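Long-range contacts in putative diflavin flavoprotein A 3 (Synechocystis sp., PDB 6H0C), which probably carries electrons from NADH to oxygen, reducing it to water, this chain being its flavodiiron core of metallo-beta-lactamase-like and flavodoxin-like domains: residues 18-23 with 36-41; 55-60 with 85-90; 81-86 with 152-157; 174-179 with 193-198; 271-276 with 343-348. All blocks are in the same frame, centred on the assembly; numbering follows the deposited sequence.

Interaction 1: 18-23 with 36-41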
# COMPACT_ATOMS: atom_id res chain seq x y z
N ARG A 18 7.21 -2.20 17.96
CA ARG A 18 6.33 -1.19 17.37
C ARG A 18 6.99 0.18 17.42
O ARG A 18 7.12 0.78 18.48
CB ARG A 18 4.97 -1.15 18.09
CG ARG A 18 4.29 -2.52 18.21
CD ARG A 18 2.78 -2.39 18.30
NE ARG A 18 2.37 -1.49 19.37
CZ ARG A 18 1.25 -0.76 19.36
NH1 ARG A 18 0.97 0.04 20.38
NH2 ARG A 18 0.42 -0.84 18.32
N SER A 19 7.44 0.66 16.26
CA SER A 19 7.90 2.04 16.15
C SER A 19 6.69 2.96 16.16
O SER A 19 5.85 2.91 15.25
CB SER A 19 8.72 2.25 14.88
OG SER A 19 9.88 1.43 14.89
N ARG A 20 6.58 3.78 17.21
CA ARG A 20 5.35 4.53 17.42
C ARG A 20 5.55 6.02 17.19
O ARG A 20 6.56 6.58 17.59
CB ARG A 20 4.81 4.27 18.83
CG ARG A 20 4.65 2.80 19.19
CD ARG A 20 3.92 2.61 20.51
NE ARG A 20 4.62 3.26 21.61
CZ ARG A 20 4.04 3.61 22.76
NH1 ARG A 20 2.75 3.36 22.96
NH2 ARG A 20 4.76 4.21 23.71
N THR A 21 4.57 6.64 16.53
CA THR A 21 4.52 8.10 16.43
C THR A 21 3.11 8.57 16.79
O THR A 21 2.12 8.03 16.30
CB THR A 21 4.92 8.61 15.01
OG1 THR A 21 4.91 10.04 15.00
CG2 THR A 21 3.97 8.10 13.93
N TRP A 22 3.02 9.56 17.67
CA TRP A 22 1.72 10.08 18.08
C TRP A 22 1.26 11.16 17.10
O TRP A 22 0.07 11.43 16.97
CB TRP A 22 1.76 10.60 19.52
CG TRP A 22 1.60 9.51 20.55
CD1 TRP A 22 0.43 9.02 21.07
CD2 TRP A 22 2.66 8.76 21.16
NE1 TRP A 22 0.70 8.02 21.98
CE2 TRP A 22 2.05 7.84 22.05
CE3 TRP A 22 4.05 8.77 21.04
CZ2 TRP A 22 2.80 6.94 22.81
CZ3 TRP A 22 4.79 7.88 21.80
CH2 TRP A 22 4.16 6.98 22.67
N ASP A 23 2.21 11.76 16.40
CA ASP A 23 1.91 12.80 15.42
C ASP A 23 1.83 12.25 14.01
O ASP A 23 2.45 11.22 13.69
CB ASP A 23 2.96 13.90 15.48
CG ASP A 23 3.16 14.42 16.89
OD1 ASP A 23 4.33 14.49 17.32
OD2 ASP A 23 2.16 14.75 17.55
N GLY A 36 -2.06 9.33 15.08
CA GLY A 36 -0.75 8.70 15.07
C GLY A 36 -0.78 7.37 14.33
O GLY A 36 -1.76 7.00 13.68
N THR A 37 0.31 6.62 14.43
CA THR A 37 0.32 5.27 13.91
C THR A 37 1.50 4.52 14.50
O THR A 37 2.24 5.06 15.33
CB THR A 37 0.37 5.24 12.36
OG1 THR A 37 0.33 3.89 11.90
CG2 THR A 37 1.63 5.91 11.82
N THR A 38 1.66 3.27 14.09
CA THR A 38 2.86 2.53 14.45
C THR A 38 3.35 1.83 13.19
O THR A 38 2.57 1.53 12.29
CB THR A 38 2.63 1.50 15.60
OG1 THR A 38 1.93 0.35 15.10
CG2 THR A 38 1.83 2.10 16.75
N ALA A 39 4.66 1.60 13.12
CA ALA A 39 5.23 0.75 12.10
C ALA A 39 5.74 -0.51 12.81
O ALA A 39 6.68 -0.44 13.62
CB ALA A 39 6.36 1.47 11.34
N ASN A 40 5.12 -1.65 12.52
CA ASN A 40 5.42 -2.87 13.27
C ASN A 40 6.44 -3.79 12.61
O ASN A 40 6.27 -4.19 11.47
CB ASN A 40 4.12 -3.64 13.53
CG ASN A 40 3.09 -2.81 14.28
OD1 ASN A 40 3.45 -1.92 15.06
ND2 ASN A 40 1.81 -3.10 14.05
N SER A 41 7.51 -4.10 13.34
CA SER A 41 8.50 -5.10 12.92
C SER A 41 8.41 -6.31 13.83
O SER A 41 8.10 -6.18 15.01
CB SER A 41 9.92 -4.52 12.97
OG SER A 41 9.97 -3.22 12.42
O HOH W 1 9.47 -1.06 14.35
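Arg18 and Asn40, Ser19 and Ala39, Arg20 and Thr38, Thr21 and Thr37 face each other across two antiparallel strands in the mixed sheet of the metallo-beta-lactamase-like domain. Ser19 with Ala39 and Thr21 with Thr37 are the hydrogen-bonded pairs; the other two are non-hydrogen-bonded. On the face carrying Arg18, Arg20, Thr38 and Asn40, polar bonds and methyl packing are mixed. Thr38 sits at the middle: chi1 of 75° puts OG1 between its own N and carbonyl carbon, from where it donates to Asn40 OD1 at 2.7 Å, and leaves CG2 anti to the carbonyl carbon. That methyl lies over a face of the Arg18 guanidinium, 3.6 Å from NH2, and also touches Arg20 CG. Arg18 and Asn40 run side by side, with Arg18 CG 3.3 Å from Asn40 OD1. A bend at chi3 (-54°) in the arginine then carries its guanidinium across Thr38, and its NH1 goes on to Gln6. Arg20 bends likewise at chi3, has Trp22 CH2 over one face of its guanidinium, toward the rim, and forms salt bridges with Asp4 and Asp181. On the other face the methyls Thr21 CG2 and Thr37 CG2 meet at 3.8 Å, while Thr37 OG1 reaches His177. Further along, a water bridges Ser19 OG, at 2.6 Å, to Ala39 O and Ser41 OG, donating a proton to each of the last two.

Interaction 2: 55-60 with 85-90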
# COMPACT_ATOMS: atom_id res chain seq x y z
N PRO A 55 11.16 -0.65 9.95
CA PRO A 55 10.36 0.55 9.67
C PRO A 55 11.05 1.52 8.69
O PRO A 55 12.22 1.34 8.38
CB PRO A 55 10.21 1.20 11.05
CG PRO A 55 11.48 0.80 11.77
CD PRO A 55 11.84 -0.59 11.26
N GLY A 56 10.32 2.52 8.22
CA GLY A 56 10.87 3.48 7.27
C GLY A 56 11.75 4.59 7.85
O GLY A 56 12.13 4.55 9.02
N GLU A 57 12.04 5.59 7.01
CA GLU A 57 13.03 6.63 7.30
C GLU A 57 12.82 7.39 8.60
O GLU A 57 13.79 7.76 9.26
CB GLU A 57 13.09 7.65 6.16
CG GLU A 57 13.18 7.08 4.76
CD GLU A 57 13.54 8.13 3.71
OE1 GLU A 57 14.51 8.88 3.95
OE2 GLU A 57 12.85 8.20 2.67
N SER A 58 11.57 7.66 8.95
CA SER A 58 11.27 8.41 10.18
C SER A 58 11.74 7.66 11.41
O SER A 58 11.89 8.25 12.47
CB SER A 58 9.77 8.68 10.31
OG SER A 58 9.24 9.27 9.15
N PHE A 59 11.94 6.35 11.27
CA PHE A 59 12.14 5.48 12.42
C PHE A 59 13.48 4.77 12.42
O PHE A 59 13.84 4.11 13.40
CB PHE A 59 11.04 4.42 12.48
CG PHE A 59 9.66 4.99 12.69
CD1 PHE A 59 9.34 5.61 13.88
CD2 PHE A 59 8.69 4.86 11.71
CE1 PHE A 59 8.07 6.12 14.08
CE2 PHE A 59 7.43 5.36 11.90
CZ PHE A 59 7.12 6.00 13.09
N THR A 60 14.21 4.91 11.32
CA THR A 60 15.45 4.16 11.10
C THR A 60 16.37 4.12 12.33
O THR A 60 16.73 3.04 12.80
CB THR A 60 16.25 4.75 9.92
OG1 THR A 60 15.44 4.72 8.73
CG2 THR A 60 17.53 3.94 9.71
N ASN A 85 9.59 -0.24 -0.68
CA ASN A 85 9.67 1.05 -1.36
C ASN A 85 10.94 1.78 -0.93
O ASN A 85 11.68 1.29 -0.08
CB ASN A 85 8.43 1.90 -1.09
CG ASN A 85 8.13 2.06 0.39
OD1 ASN A 85 8.97 2.54 1.16
ND2 ASN A 85 6.92 1.67 0.79
N ALA A 86 11.19 2.95 -1.52
CA ALA A 86 12.43 3.69 -1.28
C ALA A 86 12.59 4.08 0.18
O ALA A 86 13.70 4.11 0.72
CB ALA A 86 12.47 4.95 -2.15
N ASN A 87 11.46 4.37 0.82
CA ASN A 87 11.45 4.78 2.22
C ASN A 87 11.95 3.63 3.11
O ASN A 87 12.86 3.80 3.92
CB ASN A 87 10.04 5.23 2.61
CG ASN A 87 10.00 6.00 3.92
OD1 ASN A 87 10.22 5.44 4.99
ND2 ASN A 87 9.69 7.29 3.84
N ARG A 88 11.34 2.46 2.96
CA ARG A 88 11.79 1.27 3.68
C ARG A 88 13.22 0.88 3.28
O ARG A 88 14.01 0.40 4.10
CB ARG A 88 10.84 0.09 3.42
CG ARG A 88 9.40 0.29 3.90
CD ARG A 88 9.27 0.13 5.40
NE ARG A 88 7.90 0.42 5.85
CZ ARG A 88 7.29 -0.21 6.85
NH1 ARG A 88 7.92 -1.18 7.51
NH2 ARG A 88 6.05 0.12 7.19
N ALA A 89 13.55 1.06 2.00
CA ALA A 89 14.87 0.66 1.50
C ALA A 89 15.97 1.45 2.21
O ALA A 89 17.08 0.95 2.39
CB ALA A 89 14.95 0.86 0.00
N HIS A 90 15.64 2.67 2.62
CA HIS A 90 16.59 3.51 3.34
C HIS A 90 17.07 2.85 4.63
O HIS A 90 18.27 2.77 4.89
CB HIS A 90 15.95 4.86 3.64
CG HIS A 90 16.84 5.80 4.38
ND1 HIS A 90 16.84 5.90 5.76
CD2 HIS A 90 17.77 6.68 3.94
CE1 HIS A 90 17.72 6.80 6.13
NE2 HIS A 90 18.30 7.29 5.05
O HOH W 2 9.07 6.24 7.91
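Glu57 lies across both Asn87 and His90, and these three residues make up most of the contact. The polar grip is Asn87 OD1, which takes the backbone N-H of Glu57 at 2.7 Å in a fairly straight bond. The donor comes from above the amide, 36° out of the carbonyl plane, so no lone pair is met head-on. Asn87 reaches this spot because its CG stands anti to the backbone N (chi1 -165°), swinging the amide off the helix toward the loop. A water that also accepts from Ser58 N donates to the same OD1, so the oxygen serves two partners. Here the loop after strand 49-52 meets the first turn of helix 86-98 in the metallo-beta-lactamase-like domain; Asn85 is the N-cap of that helix, its OD1 accepting from Arg88 N at 3.0 Å. Beyond Asn87, the Glu57 chain runs on at about a right angle to His90. Its CG packs 3.7 Å from His90 CB, and the carboxylate oxygen OE1 hangs 3.8 Å above one face of the imidazole, toward its rim, the two planes being 30° apart. At the ring edge, and in its plane, Thr60 OG1 makes a weak hydrogen bond of 3.5 Å with His90 ND1; the stronger partner of that hydroxyl is Thr91. Arg88 comes back over Gly56, bringing CD within 3.8 Å of Gly56 N, then gives NH1 to Pro54 O and NH2 to the bound citrate.

Interaction 3: 81-86 with 152-157. With FLC (citrate anion), chain B.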
# COMPACT_ATOMS: atom_id res chain seq x y z
N LEU A 81 10.50 -9.13 3.94
CA LEU A 81 9.81 -7.89 3.58
C LEU A 81 8.39 -8.17 3.13
O LEU A 81 8.18 -8.92 2.16
CB LEU A 81 10.57 -7.14 2.47
CG LEU A 81 12.03 -6.83 2.76
CD1 LEU A 81 12.71 -6.25 1.53
CD2 LEU A 81 12.11 -5.87 3.92
N GLY A 82 7.42 -7.58 3.82
CA GLY A 82 6.01 -7.71 3.44
C GLY A 82 5.65 -6.78 2.28
O GLY A 82 4.64 -6.97 1.61
N HIS A 83 6.49 -5.77 2.07
CA HIS A 83 6.35 -4.83 0.96
C HIS A 83 7.62 -4.00 0.89
O HIS A 83 8.41 -3.99 1.83
CB HIS A 83 5.12 -3.93 1.12
CG HIS A 83 5.29 -2.85 2.14
ND1 HIS A 83 5.19 -3.08 3.49
CD2 HIS A 83 5.56 -1.53 2.00
CE1 HIS A 83 5.39 -1.95 4.15
NE2 HIS A 83 5.62 -0.99 3.26
N VAL A 84 7.81 -3.30 -0.23
CA VAL A 84 9.06 -2.59 -0.47
C VAL A 84 8.82 -1.24 -1.12
O VAL A 84 7.95 -1.10 -1.98
CB VAL A 84 10.02 -3.41 -1.37
CG1 VAL A 84 11.18 -2.58 -1.84
CG2 VAL A 84 10.52 -4.63 -0.63
N ASN A 85 9.59 -0.24 -0.68
CA ASN A 85 9.67 1.05 -1.36
C ASN A 85 10.94 1.78 -0.93
O ASN A 85 11.68 1.29 -0.08
CB ASN A 85 8.43 1.90 -1.09
CG ASN A 85 8.13 2.06 0.39
OD1 ASN A 85 8.97 2.54 1.16
ND2 ASN A 85 6.92 1.67 0.79
N ALA A 86 11.19 2.95 -1.52
CA ALA A 86 12.43 3.69 -1.28
C ALA A 86 12.59 4.08 0.18
O ALA A 86 13.70 4.11 0.72
CB ALA A 86 12.47 4.95 -2.15
N PRO A 152 -2.32 -2.78 -6.56
CA PRO A 152 -1.67 -1.72 -7.35
C PRO A 152 -0.68 -0.92 -6.52
O PRO A 152 0.44 -0.63 -6.97
CB PRO A 152 -2.85 -0.85 -7.80
CG PRO A 152 -3.98 -1.84 -7.91
CD PRO A 152 -3.78 -2.79 -6.75
N ARG A 153 -1.06 -0.59 -5.29
CA ARG A 153 -0.21 0.23 -4.45
C ARG A 153 0.94 -0.58 -3.83
O ARG A 153 2.00 -0.03 -3.52
CB ARG A 153 -1.03 0.91 -3.36
CG ARG A 153 -0.24 1.94 -2.61
CD ARG A 153 -1.10 2.79 -1.71
NE ARG A 153 -0.25 3.56 -0.82
CZ ARG A 153 -0.70 4.25 0.21
NH1 ARG A 153 0.15 4.92 0.98
NH2 ARG A 153 -2.00 4.27 0.48
N TYR A 154 0.71 -1.88 -3.64
CA TYR A 154 1.74 -2.75 -3.07
C TYR A 154 1.94 -3.97 -3.95
O TYR A 154 1.53 -5.07 -3.60
CB TYR A 154 1.38 -3.16 -1.64
CG TYR A 154 1.24 -1.95 -0.77
CD1 TYR A 154 2.36 -1.22 -0.38
CD2 TYR A 154 -0.01 -1.49 -0.38
CE1 TYR A 154 2.24 -0.08 0.40
CE2 TYR A 154 -0.14 -0.34 0.40
CZ TYR A 154 0.99 0.35 0.79
OH TYR A 154 0.88 1.47 1.57
N PRO A 155 2.59 -3.77 -5.11
CA PRO A 155 2.75 -4.85 -6.08
C PRO A 155 3.56 -6.01 -5.52
O PRO A 155 3.36 -7.17 -5.93
CB PRO A 155 3.48 -4.17 -7.24
CG PRO A 155 3.19 -2.71 -7.08
CD PRO A 155 3.14 -2.49 -5.60
N GLY A 156 4.45 -5.72 -4.58
CA GLY A 156 5.31 -6.76 -4.04
C GLY A 156 4.82 -7.31 -2.73
O GLY A 156 5.56 -7.99 -2.02
N GLN A 157 3.56 -7.03 -2.38
CA GLN A 157 3.09 -7.40 -1.05
C GLN A 157 3.10 -8.91 -0.85
O GLN A 157 2.70 -9.68 -1.73
CB GLN A 157 1.69 -6.85 -0.80
CG GLN A 157 1.22 -7.06 0.63
CD GLN A 157 -0.11 -6.40 0.88
OE1 GLN A 157 -0.18 -5.20 1.16
NE2 GLN A 157 -1.19 -7.16 0.75
CAC FLC B . 3.65 3.52 1.99
CA FLC B . 4.99 4.10 2.40
CB FLC B . 5.38 3.87 3.85
CBC FLC B . 5.42 2.40 4.22
CG FLC B . 6.77 4.45 4.03
CGC FLC B . 7.18 4.40 5.49
OA1 FLC B . 3.20 2.47 2.52
OA2 FLC B . 3.00 4.10 1.09
OB1 FLC B . 4.75 2.00 5.20
OB2 FLC B . 6.14 1.59 3.56
OG1 FLC B . 7.15 5.46 6.17
OG2 FLC B . 7.54 3.31 6.01
OHB FLC B . 4.47 4.53 4.70
O HOH W 3 7.74 -8.91 -0.63
O HOH W 4 4.93 -0.51 -3.17
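The rings of His83 and Tyr154 meet in an offset edge-to-face pair, the edge of the tyrosine turned toward the face of the imidazole, centroids 5.4 Å apart and planes at 78°. Each ring has citrate oxygen at its own edge and in its plane: OB2 takes His83 NE2-H at 2.6 Å, nearly straight at 170°, and OA1 takes the Tyr154 hydroxyl proton at 2.7 Å. Arg153 CG lies 3.8 Å above a Tyr154 face, and the arginine chain, extended from CG to NE, runs along the ring until the Tyr154 OH sits over its guanidinium. Arg153 NH1 ends 3.0 Å from citrate OA2 and also pairs with Glu30. His83 is fixed from its far side by Asp171, which accepts from ND1, while Asn85 ND2 gives a second bond, 2.9 Å, to the citrate OB2 that His83 NE2 also holds. Behind the rings Gln157 CA makes a CA-H...O contact of 3.1 Å with Gly82 O, and one water bridges Leu81 O to Gly156 O. In canonical flavodiiron proteins the His-x-Glu-x-Asp-His motif binds iron; here the corresponding run reads His-x-Asn-x-Asn-Arg, in keeping with a non-canonical site. His83, the amide of Asn85, Arg153 and Tyr154, with Arg88, Lys26 and Lys172, gather round the citrate, likely picked up from the crystallisation liquor, and make a pocket that probably favours an anion.

Interaction 4: 174-179 with 193-198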
# COMPACT_ATOMS: atom_id res chain seq x y z
N PHE A 174 -5.43 -5.44 7.15
CA PHE A 174 -6.04 -5.60 8.47
C PHE A 174 -5.50 -4.65 9.55
O PHE A 174 -5.71 -4.87 10.74
CB PHE A 174 -5.87 -7.05 8.96
CG PHE A 174 -6.67 -8.05 8.18
CD1 PHE A 174 -8.04 -7.91 8.08
CD2 PHE A 174 -6.06 -9.11 7.56
CE1 PHE A 174 -8.79 -8.83 7.35
CE2 PHE A 174 -6.80 -10.04 6.84
CZ PHE A 174 -8.18 -9.89 6.74
N GLY A 175 -4.83 -3.59 9.13
CA GLY A 175 -4.21 -2.69 10.08
C GLY A 175 -5.03 -1.45 10.37
O GLY A 175 -6.18 -1.34 9.96
N ALA A 176 -4.43 -0.52 11.10
CA ALA A 176 -5.09 0.73 11.42
C ALA A 176 -4.05 1.74 11.85
O ALA A 176 -3.12 1.41 12.58
CB ALA A 176 -6.11 0.52 12.52
N HIS A 177 -4.19 2.97 11.36
CA HIS A 177 -3.25 4.03 11.70
C HIS A 177 -3.68 4.67 13.00
O HIS A 177 -4.39 5.67 13.02
CB HIS A 177 -3.16 5.06 10.58
CG HIS A 177 -2.37 4.58 9.40
ND1 HIS A 177 -1.08 4.11 9.52
CD2 HIS A 177 -2.69 4.49 8.09
CE1 HIS A 177 -0.63 3.76 8.32
NE2 HIS A 177 -1.59 3.98 7.44
N VAL A 178 -3.25 4.06 14.10
CA VAL A 178 -3.56 4.58 15.43
C VAL A 178 -2.46 4.20 16.42
O VAL A 178 -2.05 3.04 16.52
CB VAL A 178 -4.93 4.07 15.94
CG1 VAL A 178 -4.94 2.56 16.01
CG2 VAL A 178 -5.25 4.67 17.29
N CYS A 179 -1.99 5.20 17.15
CA CYS A 179 -0.95 5.01 18.13
C CYS A 179 -1.57 4.94 19.52
O CYS A 179 -2.29 5.84 19.94
CB CYS A 179 0.07 6.15 18.06
SG CYS A 179 1.48 5.92 19.15
N GLU A 193 -13.65 2.95 13.84
CA GLU A 193 -13.52 4.04 12.88
C GLU A 193 -12.17 4.03 12.18
O GLU A 193 -12.08 4.20 10.97
CB GLU A 193 -13.74 5.41 13.54
CG GLU A 193 -13.83 6.56 12.52
CD GLU A 193 -13.74 7.96 13.15
OE1 GLU A 193 -13.29 8.08 14.32
OE2 GLU A 193 -14.10 8.94 12.46
N ASP A 194 -11.10 3.83 12.95
CA ASP A 194 -9.76 3.74 12.37
C ASP A 194 -9.65 2.60 11.35
O ASP A 194 -9.06 2.77 10.28
CB ASP A 194 -8.73 3.56 13.48
CG ASP A 194 -8.65 4.76 14.39
OD1 ASP A 194 -8.69 4.56 15.62
OD2 ASP A 194 -8.58 5.89 13.87
N ARG A 195 -10.21 1.44 11.68
CA ARG A 195 -10.10 0.28 10.82
C ARG A 195 -10.89 0.46 9.52
O ARG A 195 -10.43 0.06 8.44
CB ARG A 195 -10.56 -0.98 11.57
CG ARG A 195 -9.49 -1.49 12.53
CD ARG A 195 -10.05 -2.52 13.49
NE ARG A 195 -8.96 -3.26 14.11
CZ ARG A 195 -9.11 -4.06 15.17
NH1 ARG A 195 -10.30 -4.20 15.74
NH2 ARG A 195 -8.05 -4.70 15.67
N ARG A 196 -12.07 1.07 9.61
CA ARG A 196 -12.87 1.36 8.42
C ARG A 196 -12.18 2.42 7.54
O ARG A 196 -12.14 2.29 6.32
CB ARG A 196 -14.28 1.83 8.81
CG ARG A 196 -15.17 2.24 7.63
CD ARG A 196 -15.62 1.03 6.85
NE ARG A 196 -15.86 1.34 5.44
CZ ARG A 196 -17.06 1.38 4.87
NH1 ARG A 196 -18.14 1.14 5.60
NH2 ARG A 196 -17.18 1.67 3.58
N TYR A 197 -11.65 3.46 8.16
CA TYR A 197 -10.99 4.53 7.43
C TYR A 197 -9.76 3.98 6.71
O TYR A 197 -9.46 4.33 5.56
CB TYR A 197 -10.61 5.67 8.37
CG TYR A 197 -10.06 6.88 7.66
CD1 TYR A 197 -10.88 7.69 6.89
CD2 TYR A 197 -8.70 7.21 7.74
CE1 TYR A 197 -10.38 8.80 6.23
CE2 TYR A 197 -8.20 8.32 7.09
CZ TYR A 197 -9.04 9.11 6.33
OH TYR A 197 -8.54 10.22 5.68
N TYR A 198 -9.05 3.10 7.41
CA TYR A 198 -7.89 2.42 6.86
C TYR A 198 -8.30 1.62 5.62
O TYR A 198 -7.70 1.75 4.55
CB TYR A 198 -7.25 1.51 7.92
CG TYR A 198 -5.96 0.85 7.50
CD1 TYR A 198 -5.96 -0.35 6.78
CD2 TYR A 198 -4.72 1.40 7.85
CE1 TYR A 198 -4.78 -0.97 6.41
CE2 TYR A 198 -3.53 0.78 7.48
CZ TYR A 198 -3.56 -0.40 6.77
OH TYR A 198 -2.37 -1.01 6.41
O HOH W 5 -6.45 -3.55 13.12
O HOH W 6 -8.54 -2.05 8.49
O HOH W 7 -6.71 4.18 10.20
O HOH W 8 -6.78 6.31 11.98
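The loop after strand 167-171 of the metallo-beta-lactamase-like domain lies along helix 189-202, with Gly175, Ala176 and His177 fitted round Tyr198. The tyrosine, its CG anti to the backbone N (chi1 -175°), points toward the loop, its ring lying under Gly175 and Ala176. Gly175 makes a CH-pi contact, its CA 4.2 Å from the ring centroid and only 16° off the normal, and its carbonyl oxygen rests over the same face 3.3 Å from Tyr198 CG. Next to this, His177, the centre of an inverse gamma turn, brings its CD2 within 3.7 Å of Tyr198 CD2; the rings are inclined at 53°, an oblique meeting, with Tyr198 CE2 3.6 Å above one face of the imidazole. The polar atoms of the pair are tied elsewhere, His177 NE2 to Glu30 and the tyrosine OH to Lys172 O. Ala176 CB packs on Arg195 CG at 3.9 Å, while Val178 lies crosswise on the carboxylate of Asp194, which is salt-bridged to Arg35. Three waters link Phe174 O with Arg195 NE, Gly175 O with Arg195 O, and His177 N with Asp194 O. A fourth molecule donates to His177 O at 2.7 Å and to Asp194 OD2 at 2.6 Å.

Interaction 5: 271-276 with 343-348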
# COMPACT_ATOMS: atom_id res chain seq x y z
N THR A 271 0.53 9.95 -4.00
CA THR A 271 -0.16 10.59 -2.88
C THR A 271 -1.44 11.31 -3.34
O THR A 271 -2.50 11.18 -2.72
CB THR A 271 0.78 11.58 -2.17
OG1 THR A 271 1.91 10.85 -1.66
CG2 THR A 271 0.08 12.28 -1.01
N LEU A 272 -1.35 12.05 -4.44
CA LEU A 272 -2.51 12.74 -5.00
C LEU A 272 -3.57 11.72 -5.37
O LEU A 272 -4.77 11.90 -5.11
CB LEU A 272 -2.14 13.57 -6.24
CG LEU A 272 -1.05 14.64 -6.09
CD1 LEU A 272 -0.88 15.41 -7.39
CD2 LEU A 272 -1.36 15.59 -4.93
N ALA A 273 -3.12 10.63 -5.99
CA ALA A 273 -4.02 9.60 -6.50
C ALA A 273 -4.87 9.00 -5.38
O ALA A 273 -6.07 8.77 -5.58
CB ALA A 273 -3.23 8.51 -7.20
N GLN A 274 -4.26 8.75 -4.22
CA GLN A 274 -5.01 8.12 -3.13
C GLN A 274 -6.06 9.10 -2.61
O GLN A 274 -7.17 8.70 -2.25
CB GLN A 274 -4.09 7.67 -1.99
CG GLN A 274 -2.81 6.96 -2.45
CD GLN A 274 -3.05 5.88 -3.51
OE1 GLN A 274 -4.06 5.18 -3.50
NE2 GLN A 274 -2.10 5.75 -4.44
N ALA A 275 -5.71 10.39 -2.61
CA ALA A 275 -6.65 11.42 -2.17
C ALA A 275 -7.85 11.52 -3.10
O ALA A 275 -9.00 11.56 -2.65
CB ALA A 275 -5.95 12.77 -2.06
N ILE A 276 -7.59 11.55 -4.40
CA ILE A 276 -8.68 11.58 -5.39
C ILE A 276 -9.56 10.33 -5.28
O ILE A 276 -10.79 10.44 -5.30
CB ILE A 276 -8.13 11.71 -6.82
CG1 ILE A 276 -7.44 13.08 -6.98
CG2 ILE A 276 -9.24 11.52 -7.85
CD1 ILE A 276 -6.67 13.22 -8.27
N GLY A 343 -10.40 12.65 -16.52
CA GLY A 343 -9.74 13.52 -15.56
C GLY A 343 -8.23 13.38 -15.62
O GLY A 343 -7.72 12.29 -15.89
N VAL A 344 -7.51 14.47 -15.37
CA VAL A 344 -6.05 14.46 -15.39
C VAL A 344 -5.45 15.18 -14.17
O VAL A 344 -5.89 16.27 -13.81
CB VAL A 344 -5.51 15.13 -16.68
CG1 VAL A 344 -3.99 15.11 -16.69
CG2 VAL A 344 -6.07 14.43 -17.91
N PHE A 345 -4.45 14.56 -13.54
CA PHE A 345 -3.74 15.21 -12.43
C PHE A 345 -2.26 14.83 -12.40
O PHE A 345 -1.83 13.90 -13.08
CB PHE A 345 -4.37 14.85 -11.09
CG PHE A 345 -4.20 13.40 -10.71
CD1 PHE A 345 -3.22 13.01 -9.81
CD2 PHE A 345 -5.05 12.43 -11.23
CE1 PHE A 345 -3.07 11.67 -9.45
CE2 PHE A 345 -4.91 11.08 -10.88
CZ PHE A 345 -3.92 10.71 -9.99
N GLY A 346 -1.50 15.56 -11.60
CA GLY A 346 -0.10 15.24 -11.43
C GLY A 346 0.67 16.24 -10.58
O GLY A 346 0.18 17.33 -10.29
N SER A 347 1.86 15.84 -10.16
CA SER A 347 2.81 16.75 -9.52
C SER A 347 3.99 16.95 -10.45
O SER A 347 4.23 16.16 -11.37
CB SER A 347 3.30 16.20 -8.19
OG SER A 347 4.16 15.09 -8.41
N PHE A 348 4.75 18.01 -10.20
CA PHE A 348 5.97 18.23 -10.97
C PHE A 348 6.87 19.22 -10.27
O PHE A 348 6.43 19.95 -9.37
CB PHE A 348 5.63 18.73 -12.36
CG PHE A 348 4.78 19.95 -12.37
CD1 PHE A 348 5.34 21.20 -12.57
CD2 PHE A 348 3.41 19.86 -12.18
CE1 PHE A 348 4.56 22.33 -12.59
CE2 PHE A 348 2.62 20.99 -12.20
CZ PHE A 348 3.19 22.22 -12.40
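This is a hydrophobic helix-on-sheet contact in the flavodoxin-like domain, where Leu272, Ala273 and Ile276 of helix 268-281 pack on Phe345 and its neighbours in strand 341-348. That strand belongs to the five-stranded parallel sheet of the doubly wound alpha/beta fold. The segment axes approach to 8.8 Å and run at 145°. Phe345 is the centre of the contact: with CG set between its own N and carbonyl carbon (chi1 68°), the ring stands up from the sheet toward the helix. Ile276 comes at it from the opposite direction and drops CD1 over one face, 3.5 Å from the ring centroid and 16° off the normal, a clean CH-pi contact. The far rim is held by Ala273, whose CB is 3.6 Å from Phe345 CZ, while Leu272 CB touches Phe345 CD1 at 3.8 Å. Leu272 then leads on along the strand, its CD1 lying 3.6 Å from Gly346 C, against the peptide. Ile374 of the adjacent strand 368-377 and Leu260 of strand 257-262 touch the same ring. Every contact here is carbon against carbon or against a peptide group, so the helix is seated by shape and exclusion of water, with dispersion and CH-pi attraction in place of directional bonds.

How the interactions relate
Interactions 1 to 4 come in that order along the chain in the metallo-beta-lactamase-like domain, with 2 and 3 overlapping; interaction 5 lies in the flavodoxin-like domain. Interaction 1, in the sheet, touches interaction 2 where Ser19 and Ser41 meet Pro55 and Phe59, and touches interaction 4 where Cys179 packs on Thr21 and Trp22; those centres are 13 and 12 Å away. Interactions 2 and 3 share Asn85 and Ala86, their centres 12 Å apart, and both border the citrate pocket. Interaction 3 lies nearest the middle of the chain and alone reaches across to interaction 5, by Arg153 against Gln274, with centres 20 Å apart. Loop 55-60 thus joins the sheet to the helix bordering the citrate, and segment 152-157 adjoins the flavodoxin-like domain.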